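PDB 3H7O: group 3 allergen SMIPP-S Yv6023A04 from Sarcoptes scabiei type hominis, which belongs to the trypsin-like serine protease family but, as an inactivated paralogue, probably lacks the endopeptidase activity assigned to its relatives. Local coordinates for residues A[51-56]-A[71-76]; A[88-93]-A[219-224]; A[157-162]-A[202-207]. The protein carries 3 engineered substitutions. One frame throughout, in Å; residues are numbered along the deposited sequence.

Contact 1 of 3, residues A[51-56]-A[71-76]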
ATOM      1  N   GLU A  51      -8.966 -16.878   2.704  1.00 26.41           N
ATOM      2  CA  GLU A  51      -9.538 -17.147   4.025  1.00 27.69           C
ATOM      3  C   GLU A  51      -8.522 -17.030   5.171  1.00 26.49           C
ATOM      4  O   GLU A  51      -8.900 -17.060   6.341  1.00 26.75           O
ATOM      5  CB  GLU A  51     -10.217 -18.526   4.039  1.00 28.86           C
ATOM      6  CG  GLU A  51     -11.490 -18.629   3.179  1.00 34.29           C
ATOM      7  CD  GLU A  51     -11.227 -18.628   1.669  1.00 40.74           C
ATOM      8  OE1 GLU A  51     -10.127 -19.038   1.229  1.00 38.16           O
ATOM      9  OE2 GLU A  51     -12.137 -18.217   0.916  1.00 45.34           O
ATOM     10  N   THR A  52      -7.242 -16.897   4.832  1.00 26.04           N
ATOM     11  CA  THR A  52      -6.198 -16.708   5.839  1.00 25.89           C
ATOM     12  C   THR A  52      -5.888 -15.233   6.090  1.00 27.13           C
ATOM     13  O   THR A  52      -5.252 -14.891   7.086  1.00 28.51           O
ATOM     14  CB  THR A  52      -4.878 -17.434   5.469  1.00 25.69           C
ATOM     15  OG1 THR A  52      -4.263 -16.789   4.343  1.00 23.71           O
ATOM     16  CG2 THR A  52      -5.131 -18.889   5.158  1.00 23.97           C
ATOM     17  N   ILE A  53      -6.347 -14.366   5.190  1.00 26.58           N
ATOM     18  CA  ILE A  53      -5.983 -12.946   5.224  1.00 26.64           C
ATOM     19  C   ILE A  53      -6.850 -12.152   6.203  1.00 27.00           C
ATOM     20  O   ILE A  53      -8.051 -12.388   6.305  1.00 26.22           O
ATOM     21  CB  ILE A  53      -6.039 -12.317   3.803  1.00 27.38           C
ATOM     22  CG1 ILE A  53      -5.208 -13.154   2.818  1.00 27.99           C
ATOM     23  CG2 ILE A  53      -5.573 -10.847   3.828  1.00 25.70           C
ATOM     24  CD1 ILE A  53      -5.426 -12.815   1.335  1.00 27.16           C
ATOM     25  N   VAL A  54      -6.222 -11.226   6.933  1.00 27.08           N
ATOM     26  CA  VAL A  54      -6.933 -10.341   7.864  1.00 28.50           C
ATOM     27  C   VAL A  54      -6.637  -8.875   7.549  1.00 28.04           C
ATOM     28  O   VAL A  54      -5.482  -8.493   7.320  1.00 27.64           O
ATOM     29  CB  VAL A  54      -6.581 -10.648   9.359  1.00 28.77           C
ATOM     30  CG1 VAL A  54      -7.341  -9.733  10.304  1.00 31.00           C
ATOM     31  CG2 VAL A  54      -6.883 -12.099   9.699  1.00 31.80           C
ATOM     32  N   ILE A  55      -7.690  -8.062   7.538  1.00 27.88           N
ATOM     33  CA  ILE A  55      -7.551  -6.619   7.374  1.00 27.84           C
ATOM     34  C   ILE A  55      -7.678  -5.944   8.734  1.00 28.08           C
ATOM     35  O   ILE A  55      -8.730  -6.022   9.369  1.00 27.16           O
ATOM     36  CB  ILE A  55      -8.637  -6.025   6.425  1.00 27.74           C
ATOM     37  CG1 ILE A  55      -8.643  -6.727   5.059  1.00 30.38           C
ATOM     38  CG2 ILE A  55      -8.483  -4.491   6.296  1.00 29.10           C
ATOM     39  CD1 ILE A  55      -7.345  -6.627   4.280  1.00 30.00           C
ATOM     40  N   GLN A  56      -6.606  -5.284   9.167  1.00 27.40           N
ATOM     41  CA  GLN A  56      -6.620  -4.495  10.392  1.00 26.88           C
ATOM     42  C   GLN A  56      -6.765  -3.020  10.027  1.00 27.18           C
ATOM     43  O   GLN A  56      -5.995  -2.487   9.217  1.00 27.46           O
ATOM     44  CB  GLN A  56      -5.353  -4.732  11.225  1.00 26.44           C
ATOM     45  CG  GLN A  56      -5.352  -4.007  12.585  1.00 28.60           C
ATOM     46  CD  GLN A  56      -4.230  -4.447  13.520  1.00 29.76           C
ATOM     47  OE1 GLN A  56      -3.389  -5.279  13.172  1.00 29.63           O
ATOM     48  NE2 GLN A  56      -4.220  -3.886  14.726  1.00 27.73           N
ATOM     49  N   PRO A  71     -11.557 -10.495   9.371  1.00 26.07           N
ATOM     50  CA  PRO A  71     -10.992 -11.768   8.909  1.00 25.95           C
ATOM     51  C   PRO A  71     -11.848 -12.465   7.847  1.00 25.91           C
ATOM     52  O   PRO A  71     -11.890 -13.698   7.804  1.00 25.28           O
ATOM     53  CB  PRO A  71     -10.992 -12.603  10.182  1.00 25.98           C
ATOM     54  CG  PRO A  71     -12.246 -12.158  10.874  1.00 27.05           C
ATOM     55  CD  PRO A  71     -12.363 -10.676  10.594  1.00 26.21           C
ATOM     56  N   TYR A  72     -12.533 -11.691   7.014  1.00 25.28           N
ATOM     57  CA  TYR A  72     -13.452 -12.265   6.036  1.00 26.07           C
ATOM     58  C   TYR A  72     -13.068 -11.915   4.600  1.00 25.95           C
ATOM     59  O   TYR A  72     -13.912 -11.480   3.815  1.00 25.59           O
ATOM     60  CB  TYR A  72     -14.892 -11.813   6.308  1.00 25.23           C
ATOM     61  CG  TYR A  72     -15.523 -12.343   7.577  1.00 23.74           C
ATOM     62  CD1 TYR A  72     -16.201 -13.565   7.587  1.00 22.26           C
ATOM     63  CD2 TYR A  72     -15.480 -11.604   8.758  1.00 23.52           C
ATOM     64  CE1 TYR A  72     -16.809 -14.043   8.750  1.00 24.69           C
ATOM     65  CE2 TYR A  72     -16.084 -12.072   9.924  1.00 23.83           C
ATOM     66  CZ  TYR A  72     -16.741 -13.292   9.912  1.00 24.09           C
ATOM     67  OH  TYR A  72     -17.331 -13.752  11.061  1.00 26.24           O
ATOM     68  N   VAL A  73     -11.797 -12.100   4.256  1.00 26.01           N
ATOM     69  CA  VAL A  73     -11.371 -11.935   2.870  1.00 26.18           C
ATOM     70  C   VAL A  73     -11.807 -13.171   2.071  1.00 26.76           C
ATOM     71  O   VAL A  73     -11.452 -14.300   2.417  1.00 26.87           O
ATOM     72  CB  VAL A  73      -9.844 -11.688   2.749  1.00 25.76           C
ATOM     73  CG1 VAL A  73      -9.432 -11.574   1.283  1.00 26.81           C
ATOM     74  CG2 VAL A  73      -9.439 -10.430   3.519  1.00 24.36           C
ATOM     75  N   SER A  74     -12.575 -12.944   1.005  1.00 26.46           N
ATOM     76  CA  SER A  74     -13.149 -14.026   0.203  1.00 26.70           C
ATOM     77  C   SER A  74     -12.457 -14.247  -1.145  1.00 26.64           C
ATOM     78  O   SER A  74     -12.490 -15.352  -1.685  1.00 25.65           O
ATOM     79  CB  SER A  74     -14.645 -13.781  -0.022  1.00 27.47           C
ATOM     80  OG  SER A  74     -14.860 -12.527  -0.651  1.00 28.03           O
ATOM     81  N   HIS A  75     -11.844 -13.199  -1.691  1.00 27.42           N
ATOM     82  CA  HIS A  75     -11.194 -13.289  -3.001  1.00 27.39           C
ATOM     83  C   HIS A  75     -10.046 -12.295  -3.142  1.00 27.35           C
ATOM     84  O   HIS A  75     -10.071 -11.219  -2.542  1.00 26.37           O
ATOM     85  CB  HIS A  75     -12.212 -13.067  -4.126  1.00 28.26           C
ATOM     86  CG  HIS A  75     -11.746 -13.535  -5.472  1.00 31.48           C
ATOM     87  ND1 HIS A  75     -11.880 -14.842  -5.892  1.00 33.81           N
ATOM     88  CD2 HIS A  75     -11.154 -12.872  -6.494  1.00 32.74           C
ATOM     89  CE1 HIS A  75     -11.386 -14.964  -7.112  1.00 33.43           C
ATOM     90  NE2 HIS A  75     -10.940 -13.784  -7.501  1.00 34.50           N
ATOM     91  N   VAL A  76      -9.051 -12.679  -3.939  1.00 26.91           N
ATOM     92  CA  VAL A  76      -7.918 -11.829  -4.285  1.00 27.44           C
ATOM     93  C   VAL A  76      -7.945 -11.613  -5.798  1.00 27.62           C
ATOM     94  O   VAL A  76      -7.881 -12.577  -6.568  1.00 27.76           O
ATOM     95  CB  VAL A  76      -6.568 -12.475  -3.864  1.00 27.43           C
ATOM     96  CG1 VAL A  76      -5.387 -11.623  -4.322  1.00 28.59           C
ATOM     97  CG2 VAL A  76      -6.517 -12.692  -2.358  1.00 28.84           C
TER
HETATM   98  O   HOH W   1      -9.886 -13.896   5.422  1.00 25.99           O

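Contact 2 of 3, residues A[88-93]-A[219-224]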
ATOM      1  N   ASN A  88       3.093  -5.154 -12.364  1.00 26.00           N
ATOM      2  CA  ASN A  88       1.679  -5.150 -11.950  1.00 26.33           C
ATOM      3  C   ASN A  88       1.501  -5.610 -10.500  1.00 26.15           C
ATOM      4  O   ASN A  88       0.704  -6.503 -10.207  1.00 26.24           O
ATOM      5  CB  ASN A  88       0.819  -6.002 -12.896  1.00 25.76           C
ATOM      6  CG  ASN A  88       0.927  -5.559 -14.342  1.00 28.32           C
ATOM      7  OD1 ASN A  88       0.877  -4.367 -14.642  1.00 28.31           O
ATOM      8  ND2 ASN A  88       1.083  -6.518 -15.246  1.00 25.29           N
ATOM      9  N   ASP A  89       2.258  -4.988  -9.603  1.00 27.21           N
ATOM     10  CA  ASP A  89       2.275  -5.359  -8.196  1.00 27.21           C
ATOM     11  C   ASP A  89       1.142  -4.664  -7.446  1.00 27.76           C
ATOM     12  O   ASP A  89       1.365  -3.821  -6.572  1.00 28.84           O
ATOM     13  CB  ASP A  89       3.633  -5.015  -7.585  1.00 27.59           C
ATOM     14  CG  ASP A  89       3.899  -5.759  -6.291  1.00 29.62           C
ATOM     15  OD1 ASP A  89       3.031  -6.542  -5.841  1.00 29.25           O
ATOM     16  OD2 ASP A  89       4.990  -5.555  -5.727  1.00 28.68           O
ATOM     17  N   ILE A  90      -0.078  -5.052  -7.800  1.00 27.64           N
ATOM     18  CA  ILE A  90      -1.287  -4.439  -7.278  1.00 27.64           C
ATOM     19  C   ILE A  90      -2.380  -5.517  -7.171  1.00 27.53           C
ATOM     20  O   ILE A  90      -2.470  -6.409  -8.020  1.00 28.80           O
ATOM     21  CB  ILE A  90      -1.718  -3.242  -8.174  1.00 27.60           C
ATOM     22  CG1 ILE A  90      -2.806  -2.405  -7.495  1.00 28.64           C
ATOM     23  CG2 ILE A  90      -2.103  -3.715  -9.599  1.00 29.72           C
ATOM     24  CD1 ILE A  90      -3.076  -1.074  -8.181  1.00 32.17           C
ATOM     25  N   ALA A  91      -3.179  -5.451  -6.112  1.00 26.28           N
ATOM     26  CA  ALA A  91      -4.210  -6.456  -5.871  1.00 26.09           C
ATOM     27  C   ALA A  91      -5.388  -5.863  -5.130  1.00 26.31           C
ATOM     28  O   ALA A  91      -5.226  -4.954  -4.310  1.00 26.80           O
ATOM     29  CB  ALA A  91      -3.636  -7.632  -5.083  1.00 26.04           C
ATOM     30  N   ILE A  92      -6.573  -6.389  -5.418  1.00 26.32           N
ATOM     31  CA  ILE A  92      -7.779  -6.008  -4.695  1.00 26.60           C
ATOM     32  C   ILE A  92      -8.248  -7.183  -3.845  1.00 26.73           C
ATOM     33  O   ILE A  92      -8.391  -8.303  -4.341  1.00 26.33           O
ATOM     34  CB  ILE A  92      -8.898  -5.533  -5.649  1.00 26.87           C
ATOM     35  CG1 ILE A  92      -8.438  -4.279  -6.402  1.00 29.14           C
ATOM     36  CG2 ILE A  92     -10.186  -5.237  -4.865  1.00 25.97           C
ATOM     37  CD1 ILE A  92      -9.311  -3.896  -7.591  1.00 33.38           C
ATOM     38  N   LEU A  93      -8.451  -6.922  -2.558  1.00 26.71           N
ATOM     39  CA  LEU A  93      -8.993  -7.922  -1.651  1.00 27.14           C
ATOM     40  C   LEU A  93     -10.489  -7.695  -1.491  1.00 26.57           C
ATOM     41  O   LEU A  93     -10.914  -6.589  -1.162  1.00 27.07           O
ATOM     42  CB  LEU A  93      -8.288  -7.856  -0.289  1.00 27.34           C
ATOM     43  CG  LEU A  93      -6.753  -7.921  -0.281  1.00 30.10           C
ATOM     44  CD1 LEU A  93      -6.219  -7.815   1.138  1.00 26.87           C
ATOM     45  CD2 LEU A  93      -6.229  -9.185  -0.952  1.00 28.94           C
ATOM     46  N   SER A 219      -9.390   1.973 -14.161  1.00 31.77           N
ATOM     47  CA  SER A 219     -10.450   1.354 -14.958  1.00 33.07           C
ATOM     48  C   SER A 219     -10.742  -0.067 -14.463  1.00 32.98           C
ATOM     49  O   SER A 219     -11.903  -0.451 -14.288  1.00 32.42           O
ATOM     50  CB  SER A 219     -10.067   1.340 -16.439  1.00 32.59           C
ATOM     51  OG  SER A 219     -11.093   0.762 -17.219  1.00 37.58           O
ATOM     52  N   TRP A 220      -9.675  -0.829 -14.230  1.00 32.89           N
ATOM     53  CA  TRP A 220      -9.765  -2.187 -13.703  1.00 33.47           C
ATOM     54  C   TRP A 220     -10.311  -2.194 -12.270  1.00 33.35           C
ATOM     55  O   TRP A 220     -11.157  -3.024 -11.933  1.00 33.29           O
ATOM     56  CB  TRP A 220      -8.392  -2.871 -13.782  1.00 33.65           C
ATOM     57  CG  TRP A 220      -8.268  -4.142 -12.985  1.00 36.45           C
ATOM     58  CD1 TRP A 220      -8.875  -5.340 -13.247  1.00 38.78           C
ATOM     59  CD2 TRP A 220      -7.482  -4.340 -11.801  1.00 37.24           C
ATOM     60  NE1 TRP A 220      -8.517  -6.270 -12.296  1.00 40.53           N
ATOM     61  CE2 TRP A 220      -7.663  -5.684 -11.399  1.00 36.90           C
ATOM     62  CE3 TRP A 220      -6.639  -3.514 -11.043  1.00 37.09           C
ATOM     63  CZ2 TRP A 220      -7.034  -6.221 -10.269  1.00 37.55           C
ATOM     64  CZ3 TRP A 220      -6.013  -4.048  -9.917  1.00 38.75           C
ATOM     65  CH2 TRP A 220      -6.216  -5.391  -9.544  1.00 37.85           C
ATOM     66  N   ILE A 221      -9.833  -1.262 -11.445  1.00 32.77           N
ATOM     67  CA  ILE A 221     -10.307  -1.107 -10.061  1.00 33.21           C
ATOM     68  C   ILE A 221     -11.810  -0.805 -10.017  1.00 34.17           C
ATOM     69  O   ILE A 221     -12.550  -1.428  -9.249  1.00 34.96           O
ATOM     70  CB  ILE A 221      -9.499  -0.020  -9.294  1.00 32.82           C
ATOM     71  CG1 ILE A 221      -8.053  -0.480  -9.078  1.00 32.12           C
ATOM     72  CG2 ILE A 221     -10.149   0.308  -7.945  1.00 32.21           C
ATOM     73  CD1 ILE A 221      -7.088   0.640  -8.723  1.00 31.21           C
ATOM     74  N   GLN A 222     -12.254   0.136 -10.849  1.00 34.89           N
ATOM     75  CA  GLN A 222     -13.675   0.494 -10.942  1.00 35.81           C
ATOM     76  C   GLN A 222     -14.548  -0.698 -11.333  1.00 35.60           C
ATOM     77  O   GLN A 222     -15.648  -0.857 -10.804  1.00 35.29           O
ATOM     78  CB  GLN A 222     -13.893   1.648 -11.925  1.00 36.18           C
ATOM     79  CG  GLN A 222     -13.528   3.022 -11.380  1.00 39.32           C
ATOM     80  CD  GLN A 222     -13.513   4.105 -12.453  1.00 45.18           C
ATOM     81  OE1 GLN A 222     -13.639   3.825 -13.650  1.00 45.76           O
ATOM     82  NE2 GLN A 222     -13.353   5.352 -12.026  1.00 46.67           N
ATOM     83  N   ASP A 223     -14.048  -1.529 -12.247  1.00 35.99           N
ATOM     84  CA  ASP A 223     -14.733  -2.763 -12.653  1.00 36.70           C
ATOM     85  C   ASP A 223     -14.923  -3.745 -11.498  1.00 36.56           C
ATOM     86  O   ASP A 223     -15.963  -4.395 -11.393  1.00 37.18           O
ATOM     87  CB  ASP A 223     -13.983  -3.449 -13.800  1.00 37.06           C
ATOM     88  CG  ASP A 223     -14.180  -2.752 -15.135  1.00 39.23           C
ATOM     89  OD1 ASP A 223     -15.138  -1.960 -15.271  1.00 40.15           O
ATOM     90  OD2 ASP A 223     -13.371  -3.001 -16.055  1.00 41.17           O
ATOM     91  N   ILE A 224     -13.915  -3.855 -10.639  1.00 36.84           N
ATOM     92  CA  ILE A 224     -13.995  -4.730  -9.469  1.00 37.05           C
ATOM     93  C   ILE A 224     -14.895  -4.129  -8.382  1.00 37.48           C
ATOM     94  O   ILE A 224     -15.732  -4.830  -7.817  1.00 37.51           O
ATOM     95  CB  ILE A 224     -12.587  -5.067  -8.898  1.00 36.71           C
ATOM     96  CG1 ILE A 224     -11.655  -5.628  -9.990  1.00 35.66           C
ATOM     97  CG2 ILE A 224     -12.682  -6.016  -7.698  1.00 36.62           C
ATOM     98  CD1 ILE A 224     -12.147  -6.880 -10.707  1.00 31.72           C
TER

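Contact 3 of 3, residues A[157-162]-A[202-207]. With SO4 (sulfate ion), chain D.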
ATOM      1  N   THR A 157      17.209   4.423 -14.172  1.00 26.67           N
ATOM      2  CA  THR A 157      18.663   4.229 -14.272  1.00 27.76           C
ATOM      3  C   THR A 157      19.285   3.915 -12.901  1.00 27.33           C
ATOM      4  O   THR A 157      20.233   3.138 -12.816  1.00 27.16           O
ATOM      5  CB  THR A 157      19.409   5.377 -15.034  1.00 28.42           C
ATOM      6  OG1 THR A 157      20.824   5.269 -14.829  1.00 30.25           O
ATOM      7  CG2 THR A 157      18.961   6.748 -14.582  1.00 31.58           C
ATOM      8  N   LYS A 158      18.725   4.491 -11.838  1.00 26.54           N
ATOM      9  CA  LYS A 158      19.187   4.202 -10.477  1.00 26.99           C
ATOM     10  C   LYS A 158      18.890   2.761 -10.060  1.00 26.86           C
ATOM     11  O   LYS A 158      19.667   2.154  -9.322  1.00 27.34           O
ATOM     12  CB  LYS A 158      18.591   5.189  -9.470  1.00 27.28           C
ATOM     13  CG  LYS A 158      19.248   6.554  -9.506  1.00 27.07           C
ATOM     14  CD  LYS A 158      18.597   7.526  -8.542  1.00 29.15           C
ATOM     15  CE  LYS A 158      19.276   8.877  -8.613  1.00 30.95           C
ATOM     16  NZ  LYS A 158      18.719   9.830  -7.621  1.00 32.25           N
ATOM     17  N   TYR A 159      17.774   2.220 -10.542  1.00 26.23           N
ATOM     18  CA  TYR A 159      17.403   0.834 -10.262  1.00 26.81           C
ATOM     19  C   TYR A 159      18.158  -0.179 -11.121  1.00 27.05           C
ATOM     20  O   TYR A 159      18.101  -1.383 -10.860  1.00 26.32           O
ATOM     21  CB  TYR A 159      15.887   0.645 -10.372  1.00 26.39           C
ATOM     22  CG  TYR A 159      15.177   0.877  -9.061  1.00 26.61           C
ATOM     23  CD1 TYR A 159      14.920   2.172  -8.597  1.00 24.71           C
ATOM     24  CD2 TYR A 159      14.774  -0.199  -8.271  1.00 26.83           C
ATOM     25  CE1 TYR A 159      14.271   2.386  -7.376  1.00 25.39           C
ATOM     26  CE2 TYR A 159      14.120   0.002  -7.058  1.00 29.91           C
ATOM     27  CZ  TYR A 159      13.873   1.292  -6.613  1.00 26.64           C
ATOM     28  OH  TYR A 159      13.221   1.477  -5.407  1.00 28.26           O
ATOM     29  N   GLY A 160      18.866   0.320 -12.132  1.00 28.79           N
ATOM     30  CA  GLY A 160      19.777  -0.484 -12.947  1.00 29.35           C
ATOM     31  C   GLY A 160      19.141  -1.698 -13.603  1.00 29.48           C
ATOM     32  O   GLY A 160      18.236  -1.553 -14.419  1.00 29.67           O
ATOM     33  N   PRO A 161      19.611  -2.907 -13.242  1.00 29.80           N
ATOM     34  CA  PRO A 161      19.122  -4.149 -13.850  1.00 29.16           C
ATOM     35  C   PRO A 161      17.718  -4.563 -13.400  1.00 28.19           C
ATOM     36  O   PRO A 161      17.162  -5.511 -13.952  1.00 27.87           O
ATOM     37  CB  PRO A 161      20.149  -5.188 -13.392  1.00 29.54           C
ATOM     38  CG  PRO A 161      20.668  -4.655 -12.106  1.00 30.85           C
ATOM     39  CD  PRO A 161      20.695  -3.161 -12.273  1.00 30.13           C
ATOM     40  N   ILE A 162      17.165  -3.868 -12.405  1.00 26.92           N
ATOM     41  CA  ILE A 162      15.819  -4.149 -11.903  1.00 26.42           C
ATOM     42  C   ILE A 162      14.773  -3.506 -12.813  1.00 25.48           C
ATOM     43  O   ILE A 162      14.734  -2.280 -12.965  1.00 24.51           O
ATOM     44  CB  ILE A 162      15.631  -3.667 -10.435  1.00 26.38           C
ATOM     45  CG1 ILE A 162      16.483  -4.516  -9.479  1.00 28.39           C
ATOM     46  CG2 ILE A 162      14.149  -3.696 -10.030  1.00 27.86           C
ATOM     47  CD1 ILE A 162      16.517  -4.015  -8.038  1.00 28.78           C
ATOM     48  N   LYS A 202      16.125  -6.025  -3.457  1.00 31.38           N
ATOM     49  CA  LYS A 202      17.470  -5.987  -4.034  1.00 31.81           C
ATOM     50  C   LYS A 202      17.866  -4.613  -4.584  1.00 30.91           C
ATOM     51  O   LYS A 202      18.902  -4.478  -5.238  1.00 30.32           O
ATOM     52  CB  LYS A 202      17.620  -7.072  -5.107  1.00 32.48           C
ATOM     53  CG  LYS A 202      17.628  -8.481  -4.536  1.00 36.75           C
ATOM     54  CD  LYS A 202      17.567  -9.542  -5.624  1.00 40.01           C
ATOM     55  CE  LYS A 202      17.445 -10.940  -5.018  1.00 42.50           C
ATOM     56  NZ  LYS A 202      16.191 -11.115  -4.219  1.00 41.46           N
ATOM     57  N   ARG A 203      17.053  -3.597  -4.297  1.00 30.18           N
ATOM     58  CA  ARG A 203      17.295  -2.238  -4.786  1.00 29.90           C
ATOM     59  C   ARG A 203      18.641  -1.676  -4.316  1.00 29.03           C
ATOM     60  O   ARG A 203      19.148  -2.077  -3.262  1.00 29.04           O
ATOM     61  CB  ARG A 203      16.152  -1.309  -4.374  1.00 30.06           C
ATOM     62  CG  ARG A 203      16.197  -0.843  -2.931  1.00 33.05           C
ATOM     63  CD  ARG A 203      14.912  -0.143  -2.574  1.00 36.86           C
ATOM     64  NE  ARG A 203      15.094   0.843  -1.514  1.00 36.49           N
ATOM     65  CZ  ARG A 203      14.096   1.428  -0.859  1.00 37.55           C
ATOM     66  NH1 ARG A 203      12.835   1.118  -1.140  1.00 34.71           N
ATOM     67  NH2 ARG A 203      14.362   2.318   0.084  1.00 37.57           N
ATOM     68  N   PRO A 204      19.230  -0.753  -5.099  1.00 28.45           N
ATOM     69  CA  PRO A 204      20.531  -0.225  -4.714  1.00 28.42           C
ATOM     70  C   PRO A 204      20.418   0.743  -3.547  1.00 27.64           C
ATOM     71  O   PRO A 204      19.348   1.294  -3.296  1.00 28.28           O
ATOM     72  CB  PRO A 204      21.001   0.527  -5.968  1.00 27.88           C
ATOM     73  CG  PRO A 204      20.057   0.147  -7.050  1.00 29.32           C
ATOM     74  CD  PRO A 204      18.773  -0.179  -6.374  1.00 28.76           C
ATOM     75  N   GLU A 205      21.524   0.932  -2.840  1.00 27.17           N
ATOM     76  CA  GLU A 205      21.610   1.930  -1.795  1.00 26.79           C
ATOM     77  C   GLU A 205      21.240   3.307  -2.347  1.00 26.25           C
ATOM     78  O   GLU A 205      21.690   3.694  -3.428  1.00 25.71           O
ATOM     79  CB  GLU A 205      23.033   1.958  -1.248  1.00 27.22           C
ATOM     80  CG  GLU A 205      23.178   2.655   0.080  1.00 28.86           C
ATOM     81  CD  GLU A 205      24.627   2.873   0.435  1.00 29.15           C
ATOM     82  OE1 GLU A 205      25.293   3.684  -0.247  1.00 29.61           O
ATOM     83  OE2 GLU A 205      25.100   2.227   1.389  1.00 27.63           O
ATOM     84  N   GLY A 206      20.403   4.031  -1.608  1.00 26.41           N
ATOM     85  CA  GLY A 206      20.039   5.400  -1.968  1.00 26.51           C
ATOM     86  C   GLY A 206      18.910   5.525  -2.978  1.00 25.84           C
ATOM     87  O   GLY A 206      18.480   6.636  -3.290  1.00 26.07           O
ATOM     88  N   ALA A 207      18.424   4.390  -3.480  1.00 26.11           N
ATOM     89  CA  ALA A 207      17.370   4.370  -4.500  1.00 25.85           C
ATOM     90  C   ALA A 207      16.090   5.068  -4.038  1.00 26.41           C
ATOM     91  O   ALA A 207      15.735   5.002  -2.857  1.00 25.65           O
ATOM     92  CB  ALA A 207      17.056   2.937  -4.919  1.00 25.78           C
TER
HETATM   93  S   SO4 D 230      19.280   2.889   1.861  1.00 63.62           S
HETATM   94  O1  SO4 D 230      19.551   4.305   2.091  1.00 64.19           O
HETATM   95  O2  SO4 D 230      18.007   2.528   2.478  1.00 63.53           O
HETATM   96  O3  SO4 D 230      20.351   2.081   2.438  1.00 64.35           O
HETATM   97  O4  SO4 D 230      19.216   2.650   0.427  1.00 63.85           O
HETATM   98  O   HOH W   2      18.239   8.994  -5.065  1.00 36.27           O
HETATM   99  O   HOH W   3      11.813  -0.342  -3.756  1.00 30.97           O

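Contact 1 of 3, residues A[51-56]-A[71-76]
Val-73 fits against Ile-53 through one methyl: CG2 lies 3.9 Å from CB of Ile-53, and the two side chains cross obliquely. The same methyl also touches CG1 of Ile-55 at 4.1 Å, so a single branch of the valine fills the angle between two isoleucines. With chi1 at 178°, CG1 of Val-73 is trans to the backbone N, and this turns CG2 toward the 51-56 segment. Ile-53 reaches along in turn with its longer arm, whose CD1 meets CG2 of Val-76 at 3.9 Å. At the outer end, CG2 of Val-54 rests against CB of Pro-71 at 4.2 Å, a looser apolar touch near the surface.

A water sits between the backbones, accepting from Val-73 N at 2.9 Å; its approach to Ile-53 O is too short to be more than doubtful. Backbone pairing is made with neighbours: Ile-55 with Asp-70, Val-54 with Arg-18, and Ser-74 with Glu-94. Ser-74 and His-75 both face Glu-94, a classic beta bulge in strand 68-78 that lies between Val-73 and Val-76, whose CB atoms both point toward 51-56. Val-15, Val-17 and Leu-93 close over the isoleucines from the neighbouring strands, while Glu-51 and Pro-71 stay at the exposed margin. Aliphatic branches packed inward from a hairpin, here that of strands 54-57 and 68-78, contribute to the interior of the closed six-stranded antiparallel barrel in the N-terminal half of the trypsin-like fold.

Contact 2 of 3, residues A[88-93]-A[219-224]
Ile-92 lays its CD1 methyl over one face of the Trp-220 indole, 4.1 Å from the centroid of the six-membered ring and 15° off the normal, a CH-pi contact. CG1 of Ile-224 lies over that same face, displaced toward the rim, so strand and helix share one side of the ring. The Ile-92 methyl is itself enclosed by the helix: Ile-224 CB approaches CD1 of Ile-92 to 3.7 Å, and CG1 of Ile-221 stands 3.9 Å from that CD1. Its shorter branch joins in, with CG2 of Ile-92 3.9 Å from CG2 of Ile-224.

This is how the C-terminal helix of a trypsin-like protease folds back on the outside of the N-terminal barrel. Strand segment 91-93 and helix segment 219-224 run nearly parallel, their directions 17° apart and their axes 10.1 Å from each other at closest approach. Phe-37 and Tyr-77, from the strands flanking Ile-92, also touch Ile-92 and Ile-224 and widen the apolar seat.

Trp-220 holds CG trans to its backbone N (chi1 166°), which sends the benzene end of the indole toward the strand. There CZ3 meets CG2 of Ile-90 at 3.9 Å, the two side chains passing in opposite directions, and the backbone of Ala-91 comes to the ring edge, its CA 4.3 Å from CH2 of Trp-220. Ile-90 directs its CB toward the helix, whereas Ala-91 and Leu-93 turn theirs away from it. Just upstream, OD1 of Asp-89 accepts from His-43 N, and OD1 of Asn-88 is hydrogen-bonded to Tyr-217 OH, at the approach to the helix.

Contact 3 of 3, residues A[157-162]-A[202-207]
The Tyr-159 ring has Pro-204 CD over one face, while CB of Arg-203 and CB of Ala-207 come at it obliquely. CE2 of the tyrosine is 3.6 Å from CB of Arg-203, and CE1 is 3.8 Å from CB of Ala-207. A water lies in the ring plane at the edge, donating to Tyr-159 OH at 2.8 Å and accepting from NH1 of Arg-203. The hydroxyl is further bonded to Pro-208 O. A second water accepts from Lys-158 NZ and donates to Gly-206 O.

Arg-203 sets its guanidinium 70° from the ring plane. Its CG stands between backbone N and carbonyl carbon (chi1 78°), and the extended chain leads away from the helix to a salt bridge with Glu-209, with glycerol hydrogen-bonded at NH2. Pro-204 packs on the last turn of the helix, CG 3.1 Å from Lys-158 O, a tight approach. Ile-162 adds its CD1, 3.7 Å from Lys-202 O.

Two beta turns shape the surfaces, type II' from Tyr-159 to Ile-162 and type II from Pro-204 to Ala-207; Gly-160 and Gly-206 take the positive phi these need. Gly-206 donates its N-H almost straight (168°) to sulfate O4, N to O4 2.7 Å; Ser-177 OG also bonds the ion, which like the glycerol is probably from the crystallisation liquor. As in trypsin relatives, this loop probably borders the primary specificity pocket. The contact joins the last turn of helix 152-159 to the loop between strands 192-197 and 209-213, with Gln-172 of strand 168-172 bonded to Gly-206 O.

Overall arrangement
Contacts 1 and 2 both involve the six-stranded barrel, contact 1 within it and contact 2 between its strand 91-95 and helix 218-225. Leu-93, in the strand of contact 2, packs on Ile-53, Ile-55, Val-73 and Val-76 of contact 1, so strand 91-95 presents one side to the barrel interior and the other to the helix. Contact 2 is the more buried and adds an aromatic face, whereas contact 1 reaches solvent at its margin. Contact 3 stands apart, its centre about 33 Å from the centre of contact 1 and about 27 Å from that of contact 2. It joins a helix to a surface loop, where waters and charged side chains supplement the packing.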